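Local coordinates for protein lactaldehyde dehydrogenase (Methanocaldococcus jannaschii, PDB 3PQA) that oxidises lactaldehyde to lactate with NAD as the preferred coenzyme, a step in the biosynthesis of coenzyme F420, and works as a homotetramer, at residues V93-A105 against F142-A156. Residues are numbered along the deposited sequence; the frame is centred on the assembly and turned at random.
Sequences VEVERSIGTFKLA and FPLNLSAHKIAPAIA
Glu94 reaches across to the backbone leading into helix 145-156 of the aldehyde dehydrogenase fold, where segment 93-105 of helix 88-111 runs nearly parallel to that helix (6°, axes 8.7 Å apart at closest approach). With CG anti to the backbone N (chi1 -177°) and the chain extended beyond it, the carboxylate is brought against the backbone of Phe142-Asn145. Glu94 OE2 accepts hydrogen bonds from Leu144 N (2.8 Å), nearly along the C-O axis but bent at hydrogen, and from Asn145 N (2.9 Å), straighter and on the anti lone pair. OE1 is left to a salt bridge with Lys86, whose cation also meets the Phe142 ring. This end of the contact lies near Cys275, the probable catalytic nucleophile.

The helices then interlock as knobs into holes. Asn145 enters between Glu94, Arg97, Ser98 and Thr101; Asn145 OD1 stands 2.9 Å from Thr101 OG1, but Arg97 O is also within reach of the single hydroxyl proton, whose direction is not settled. Asn145 ND2 is hydrogen-bonded to Asp430. Thr101 in turn fits among Asn145, Ala148, His149 and Ala152. Thr101 CG2 sits over the centre of the His149 ring, 4.0 Å from its centroid and 10° off the normal, a CH-pi contact.

Further along, the contact is apolar: Ala105 CB and Ala152 CB are 3.6 Å apart. The Phe102 ring spans Ala148 and Ala152, which meet it obliquely, with Phe102 CE2 3.4 Å from Ala148 CB, and Ile151 CG2 lies at the ring edge, 4.0 Å from Phe102 CE1.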
ATOM      1  N   VAL B  93       8.227 -11.526  29.731  1.00 13.19           N
ATOM      2  CA  VAL B  93       7.400 -10.952  28.677  1.00 13.14           C
ATOM      3  C   VAL B  93       8.158  -9.893  27.863  1.00 12.83           C
ATOM      4  O   VAL B  93       8.162  -9.964  26.628  1.00 13.42           O
ATOM      5  CB  VAL B  93       6.017 -10.454  29.200  1.00 14.20           C
ATOM      6  CG1 VAL B  93       5.241  -9.727  28.094  1.00 15.92           C
ATOM      7  CG2 VAL B  93       5.177 -11.658  29.735  1.00 15.91           C
ATOM      8  N   GLU B  94       8.844  -8.957  28.526  1.00 12.73           N
ATOM      9  CA  GLU B  94       9.651  -7.977  27.776  1.00 13.21           C
ATOM     10  C   GLU B  94      10.708  -8.665  26.886  1.00 12.01           C
ATOM     11  O   GLU B  94      10.884  -8.303  25.715  1.00 12.65           O
ATOM     12  CB  GLU B  94      10.319  -6.921  28.679  1.00 14.78           C
ATOM     13  CG  GLU B  94      11.084  -5.875  27.842  1.00 17.81           C
ATOM     14  CD  GLU B  94      11.812  -4.805  28.631  1.00 15.39           C
ATOM     15  OE1 GLU B  94      11.566  -4.635  29.846  1.00 18.02           O
ATOM     16  OE2 GLU B  94      12.643  -4.111  28.000  1.00 17.92           O
ATOM     17  N   VAL B  95      11.406  -9.655  27.449  1.00 11.94           N
ATOM     18  CA  VAL B  95      12.436 -10.370  26.683  1.00 12.05           C
ATOM     19  C   VAL B  95      11.830 -11.042  25.443  1.00 11.46           C
ATOM     20  O   VAL B  95      12.391 -10.938  24.344  1.00 11.87           O
ATOM     21  CB  VAL B  95      13.230 -11.409  27.512  1.00 13.23           C
ATOM     22  CG1 VAL B  95      14.266 -12.080  26.622  1.00 14.23           C
ATOM     23  CG2 VAL B  95      13.924 -10.759  28.709  1.00 14.29           C
ATOM     24  N   GLU B  96      10.690 -11.712  25.626  1.00 12.35           N
ATOM     25  CA  GLU B  96       9.982 -12.358  24.516  1.00 13.66           C
ATOM     26  C   GLU B  96       9.584 -11.342  23.422  1.00 13.13           C
ATOM     27  O   GLU B  96       9.756 -11.613  22.218  1.00 13.66           O
ATOM     28  CB  GLU B  96       8.768 -13.139  25.036  1.00 18.95           C
ATOM     29  CG  GLU B  96       8.157 -14.113  24.033  1.00 22.59           C
ATOM     30  CD  GLU B  96       9.060 -15.304  23.707  1.00 20.10           C
ATOM     31  OE1 GLU B  96       9.863 -15.725  24.573  1.00 22.78           O
ATOM     32  OE2 GLU B  96       8.945 -15.844  22.581  1.00 22.91           O
ATOM     33  N   ARG B  97       9.099 -10.166  23.826  1.00 12.01           N
ATOM     34  CA  ARG B  97       8.778  -9.106  22.863  1.00 13.07           C
ATOM     35  C   ARG B  97      10.005  -8.678  22.051  1.00 11.00           C
ATOM     36  O   ARG B  97       9.915  -8.463  20.836  1.00 11.59           O
ATOM     37  CB  ARG B  97       8.214  -7.870  23.555  1.00 21.01           C
ATOM     38  CG  ARG B  97       7.175  -8.152  24.585  1.00 25.05           C
ATOM     39  CD  ARG B  97       5.817  -8.054  24.035  1.00 23.93           C
ATOM     40  NE  ARG B  97       5.343  -6.674  24.051  1.00 26.49           N
ATOM     41  CZ  ARG B  97       4.063  -6.334  23.913  1.00 25.13           C
ATOM     42  NH1 ARG B  97       3.712  -5.060  23.917  1.00 27.17           N
ATOM     43  NH2 ARG B  97       3.131  -7.276  23.779  1.00 27.15           N
ATOM     44  N   SER B  98      11.141  -8.512  22.738  1.00 10.53           N
ATOM     45  CA  SER B  98      12.368  -8.067  22.076  1.00 10.98           C
ATOM     46  C   SER B  98      12.827  -9.037  20.993  1.00 10.86           C
ATOM     47  O   SER B  98      13.320  -8.598  19.954  1.00 11.35           O
ATOM     48  CB  SER B  98      13.480  -7.766  23.101  1.00 12.75           C
ATOM     49  OG  SER B  98      14.089  -8.951  23.581  1.00 16.33           O
ATOM     50  N   ILE B  99      12.637 -10.340  21.233  1.00 11.68           N
ATOM     51  CA  ILE B  99      12.954 -11.368  20.222  1.00 12.53           C
ATOM     52  C   ILE B  99      12.093 -11.098  18.991  1.00 11.23           C
ATOM     53  O   ILE B  99      12.603 -11.062  17.856  1.00 12.05           O
ATOM     54  CB  ILE B  99      12.696 -12.802  20.750  1.00 14.11           C
ATOM     55  CG1 ILE B  99      13.605 -13.088  21.953  1.00 14.16           C
ATOM     56  CG2 ILE B  99      12.952 -13.827  19.669  1.00 14.21           C
ATOM     57  CD1 ILE B  99      13.129 -14.254  22.822  1.00 14.44           C
ATOM     58  N   GLY B 100      10.800 -10.887  19.233  1.00 10.56           N
ATOM     59  CA  GLY B 100       9.850 -10.585  18.159  1.00 11.08           C
ATOM     60  C   GLY B 100      10.194  -9.331  17.359  1.00 11.05           C
ATOM     61  O   GLY B 100      10.055  -9.307  16.133  1.00 11.82           O
ATOM     62  N   THR B 101      10.655  -8.290  18.050  1.00 10.84           N
ATOM     63  CA  THR B 101      11.009  -7.029  17.406  1.00 10.63           C
ATOM     64  C   THR B 101      12.192  -7.198  16.452  1.00  9.74           C
ATOM     65  O   THR B 101      12.171  -6.682  15.333  1.00  9.52           O
ATOM     66  CB  THR B 101      11.292  -5.963  18.490  1.00 11.37           C
ATOM     67  OG1 THR B 101      10.084  -5.773  19.229  1.00 12.29           O
ATOM     68  CG2 THR B 101      11.728  -4.634  17.887  1.00 12.19           C
ATOM     69  N   PHE B 102      13.233  -7.907  16.901  1.00 10.20           N
ATOM     70  CA  PHE B 102      14.359  -8.178  16.011  1.00 10.95           C
ATOM     71  C   PHE B 102      13.948  -9.041  14.820  1.00 10.57           C
ATOM     72  O   PHE B 102      14.372  -8.777  13.696  1.00 11.18           O
ATOM     73  CB  PHE B 102      15.569  -8.734  16.785  1.00 13.15           C
ATOM     74  CG  PHE B 102      16.399  -7.655  17.433  1.00 13.79           C
ATOM     75  CD1 PHE B 102      17.280  -6.886  16.670  1.00 13.32           C
ATOM     76  CD2 PHE B 102      16.279  -7.386  18.804  1.00 13.37           C
ATOM     77  CE1 PHE B 102      18.048  -5.864  17.267  1.00 13.81           C
ATOM     78  CE2 PHE B 102      17.034  -6.372  19.398  1.00 13.86           C
ATOM     79  CZ  PHE B 102      17.915  -5.614  18.630  1.00 13.39           C
ATOM     80  N   LYS B 103      13.106 -10.049  15.055  1.00 11.06           N
ATOM     81  CA  LYS B 103      12.641 -10.900  13.946  1.00 12.21           C
ATOM     82  C   LYS B 103      11.781 -10.172  12.914  1.00 11.22           C
ATOM     83  O   LYS B 103      11.892 -10.430  11.716  1.00 11.35           O
ATOM     84  CB  LYS B 103      11.907 -12.125  14.462  1.00 16.75           C
ATOM     85  CG  LYS B 103      12.806 -13.056  15.225  1.00 18.30           C
ATOM     86  CD  LYS B 103      12.103 -14.336  15.580  1.00 18.38           C
ATOM     87  CE  LYS B 103      13.149 -15.362  15.995  1.00 18.92           C
ATOM     88  NZ  LYS B 103      12.534 -16.710  16.183  1.00 19.24           N
ATOM     89  N   LEU B 104      10.940  -9.261  13.385  1.00 10.22           N
ATOM     90  CA  LEU B 104      10.092  -8.476  12.501  1.00 10.39           C
ATOM     91  C   LEU B 104      10.919  -7.527  11.648  1.00 10.11           C
ATOM     92  O   LEU B 104      10.629  -7.321  10.463  1.00 10.99           O
ATOM     93  CB  LEU B 104       9.028  -7.707  13.291  1.00 12.96           C
ATOM     94  CG  LEU B 104       7.835  -7.224  12.463  1.00 13.81           C
ATOM     95  CD1 LEU B 104       7.158  -8.377  11.740  1.00 13.26           C
ATOM     96  CD2 LEU B 104       6.830  -6.495  13.353  1.00 13.22           C
ATOM     97  N   ALA B 105      11.962  -6.942  12.241  1.00 10.05           N
ATOM     98  CA  ALA B 105      12.866  -6.118  11.452  1.00  9.66           C
ATOM     99  C   ALA B 105      13.539  -6.928  10.340  1.00  9.56           C
ATOM    100  O   ALA B 105      13.662  -6.443   9.210  1.00  9.90           O
ATOM    101  CB  ALA B 105      13.907  -5.489  12.344  1.00  9.83           C
ATOM    102  N   PHE B 142      11.493  -0.119  29.870  1.00 13.50           N
ATOM    103  CA  PHE B 142      11.531  -1.304  29.017  1.00 13.85           C
ATOM    104  C   PHE B 142      12.834  -1.188  28.223  1.00 13.97           C
ATOM    105  O   PHE B 142      12.818  -1.048  26.993  1.00 14.44           O
ATOM    106  CB  PHE B 142      10.276  -1.397  28.119  1.00 15.09           C
ATOM    107  CG  PHE B 142       8.993  -1.603  28.897  1.00 15.39           C
ATOM    108  CD1 PHE B 142       8.388  -2.855  28.948  1.00 15.34           C
ATOM    109  CD2 PHE B 142       8.423  -0.542  29.620  1.00 15.31           C
ATOM    110  CE1 PHE B 142       7.200  -3.050  29.701  1.00 15.55           C
ATOM    111  CE2 PHE B 142       7.258  -0.722  30.388  1.00 15.51           C
ATOM    112  CZ  PHE B 142       6.644  -1.979  30.425  1.00 15.47           C
ATOM    113  N   PRO B 143      13.977  -1.247  28.936  1.00 13.89           N
ATOM    114  CA  PRO B 143      15.267  -0.960  28.308  1.00 13.86           C
ATOM    115  C   PRO B 143      15.669  -1.962  27.230  1.00 13.76           C
ATOM    116  O   PRO B 143      16.461  -1.623  26.345  1.00 14.55           O
ATOM    117  CB  PRO B 143      16.242  -1.000  29.497  1.00 14.52           C
ATOM    118  CG  PRO B 143      15.604  -1.952  30.463  1.00 14.04           C
ATOM    119  CD  PRO B 143      14.131  -1.712  30.334  1.00 14.58           C
ATOM    120  N   LEU B 144      15.151  -3.182  27.291  1.00 13.34           N
ATOM    121  CA  LEU B 144      15.514  -4.161  26.280  1.00 13.64           C
ATOM    122  C   LEU B 144      14.621  -3.998  25.048  1.00 13.45           C
ATOM    123  O   LEU B 144      15.120  -3.762  23.950  1.00 12.42           O
ATOM    124  CB  LEU B 144      15.474  -5.591  26.822  1.00 15.03           C
ATOM    125  CG  LEU B 144      15.777  -6.727  25.835  1.00 15.46           C
ATOM    126  CD1 LEU B 144      17.164  -6.578  25.227  1.00 15.20           C
ATOM    127  CD2 LEU B 144      15.621  -8.093  26.509  1.00 15.13           C
ATOM    128  N   ASN B 145      13.310  -4.107  25.224  1.00 13.69           N
ATOM    129  CA  ASN B 145      12.427  -3.982  24.048  1.00 14.20           C
ATOM    130  C   ASN B 145      12.390  -2.578  23.432  1.00 12.55           C
ATOM    131  O   ASN B 145      12.297  -2.447  22.213  1.00 12.07           O
ATOM    132  CB  ASN B 145      11.008  -4.528  24.301  1.00 15.86           C
ATOM    133  CG  ASN B 145      10.235  -4.792  22.995  1.00 15.95           C
ATOM    134  OD1 ASN B 145      10.800  -5.271  21.999  1.00 15.95           O
ATOM    135  ND2 ASN B 145       8.950  -4.482  22.999  1.00 15.99           N
ATOM    136  N   LEU B 146      12.468  -1.527  24.249  1.00 12.42           N
ATOM    137  CA  LEU B 146      12.458  -0.185  23.676  1.00 13.56           C
ATOM    138  C   LEU B 146      13.783   0.158  22.982  1.00 13.06           C
ATOM    139  O   LEU B 146      13.796   0.977  22.070  1.00 13.80           O
ATOM    140  CB  LEU B 146      12.033   0.888  24.681  1.00 15.98           C
ATOM    141  CG  LEU B 146      10.568   0.801  25.130  1.00 16.00           C
ATOM    142  CD1 LEU B 146      10.232   1.897  26.143  1.00 16.35           C
ATOM    143  CD2 LEU B 146       9.597   0.863  23.948  1.00 16.30           C
ATOM    144  N   SER B 147      14.883  -0.467  23.418  1.00 12.39           N
ATOM    145  CA  SER B 147      16.135  -0.453  22.636  1.00 11.98           C
ATOM    146  C   SER B 147      15.961  -1.216  21.317  1.00 11.55           C
ATOM    147  O   SER B 147      16.392  -0.735  20.260  1.00 11.92           O
ATOM    148  CB  SER B 147      17.311  -1.010  23.446  1.00 12.75           C
ATOM    149  OG  SER B 147      17.637  -0.130  24.524  1.00 13.71           O
ATOM    150  N   ALA B 148      15.307  -2.383  21.378  1.00 10.56           N
ATOM    151  CA  ALA B 148      15.082  -3.198  20.187  1.00  9.81           C
ATOM    152  C   ALA B 148      14.254  -2.415  19.151  1.00  9.05           C
ATOM    153  O   ALA B 148      14.500  -2.498  17.948  1.00  9.28           O
ATOM    154  CB  ALA B 148      14.408  -4.535  20.543  1.00 11.22           C
ATOM    155  N   HIS B 149      13.291  -1.643  19.635  1.00  8.92           N
ATOM    156  CA  HIS B 149      12.428  -0.845  18.747  1.00  9.22           C
ATOM    157  C   HIS B 149      13.150   0.294  18.044  1.00  9.35           C
ATOM    158  O   HIS B 149      12.595   0.880  17.115  1.00  9.46           O
ATOM    159  CB  HIS B 149      11.200  -0.327  19.497  1.00 12.03           C
ATOM    160  CG  HIS B 149      10.048  -1.278  19.463  1.00 12.70           C
ATOM    161  ND1 HIS B 149       9.353  -1.551  18.308  1.00 12.52           N
ATOM    162  CD2 HIS B 149       9.482  -2.029  20.436  1.00 12.50           C
ATOM    163  CE1 HIS B 149       8.394  -2.422  18.575  1.00 12.73           C
ATOM    164  NE2 HIS B 149       8.447  -2.725  19.858  1.00 12.79           N
ATOM    165  N   LYS B 150      14.374   0.619  18.481  1.00 10.02           N
ATOM    166  CA  LYS B 150      15.193   1.600  17.772  1.00 11.68           C
ATOM    167  C   LYS B 150      16.342   0.951  16.997  1.00  9.90           C
ATOM    168  O   LYS B 150      16.594   1.302  15.840  1.00 10.78           O
ATOM    169  CB  LYS B 150      15.758   2.646  18.735  1.00 16.11           C
ATOM    170  CG  LYS B 150      14.690   3.431  19.501  1.00 17.46           C
ATOM    171  CD  LYS B 150      15.298   4.584  20.293  1.00 17.65           C
ATOM    172  CE  LYS B 150      14.279   5.162  21.305  1.00 17.92           C
ATOM    173  NZ  LYS B 150      13.084   5.755  20.621  1.00 18.08           N
ATOM    174  N   ILE B 151      17.063   0.040  17.656  1.00  8.99           N
ATOM    175  CA  ILE B 151      18.175  -0.687  17.034  1.00 10.09           C
ATOM    176  C   ILE B 151      17.760  -1.540  15.834  1.00  8.55           C
ATOM    177  O   ILE B 151      18.400  -1.463  14.777  1.00  8.92           O
ATOM    178  CB  ILE B 151      18.941  -1.558  18.069  1.00 13.06           C
ATOM    179  CG1 ILE B 151      19.519  -0.660  19.172  1.00 13.47           C
ATOM    180  CG2 ILE B 151      20.066  -2.375  17.392  1.00 13.51           C
ATOM    181  CD1 ILE B 151      20.038  -1.438  20.379  1.00 14.14           C
ATOM    182  N   ALA B 152      16.725  -2.364  16.008  1.00  8.63           N
ATOM    183  CA  ALA B 152      16.314  -3.277  14.941  1.00  8.46           C
ATOM    184  C   ALA B 152      15.948  -2.527  13.629  1.00  8.03           C
ATOM    185  O   ALA B 152      16.520  -2.830  12.562  1.00  8.56           O
ATOM    186  CB  ALA B 152      15.184  -4.189  15.410  1.00  9.12           C
ATOM    187  N   PRO B 153      15.040  -1.526  13.697  1.00  8.74           N
ATOM    188  CA  PRO B 153      14.788  -0.752  12.459  1.00  8.48           C
ATOM    189  C   PRO B 153      15.996   0.028  11.918  1.00  8.80           C
ATOM    190  O   PRO B 153      16.131   0.165  10.701  1.00  9.54           O
ATOM    191  CB  PRO B 153      13.649   0.200  12.835  1.00  9.84           C
ATOM    192  CG  PRO B 153      13.629   0.243  14.322  1.00 12.37           C
ATOM    193  CD  PRO B 153      14.228  -1.037  14.836  1.00  9.93           C
ATOM    194  N   ALA B 154      16.866   0.536  12.803  1.00  8.18           N
ATOM    195  CA  ALA B 154      18.078   1.233  12.362  1.00  8.92           C
ATOM    196  C   ALA B 154      19.015   0.343  11.552  1.00  9.01           C
ATOM    197  O   ALA B 154      19.503   0.749  10.490  1.00 10.16           O
ATOM    198  CB  ALA B 154      18.817   1.843  13.559  1.00  9.54           C
ATOM    199  N   ILE B 155      19.274  -0.867  12.053  1.00  9.29           N
ATOM    200  CA  ILE B 155      20.081  -1.850  11.328  1.00 10.55           C
ATOM    201  C   ILE B 155      19.405  -2.219   9.994  1.00  9.55           C
ATOM    202  O   ILE B 155      20.035  -2.228   8.928  1.00  9.71           O
ATOM    203  CB  ILE B 155      20.356  -3.119  12.180  1.00 12.27           C
ATOM    204  CG1 ILE B 155      21.259  -2.785  13.379  1.00 12.45           C
ATOM    205  CG2 ILE B 155      21.003  -4.237  11.332  1.00 12.46           C
ATOM    206  CD1 ILE B 155      21.433  -3.955  14.335  1.00 12.73           C
ATOM    207  N   ALA B 156      18.102  -2.475  10.066  1.00  9.41           N
ATOM    208  CA  ALA B 156      17.333  -2.841   8.876  1.00  9.33           C
ATOM    209  C   ALA B 156      17.423  -1.827   7.736  1.00  9.06           C
ATOM    210  O   ALA B 156      17.349  -2.215   6.559  1.00  9.84           O
ATOM    211  CB  ALA B 156      15.877  -3.078   9.252  1.00  9.56           C
TER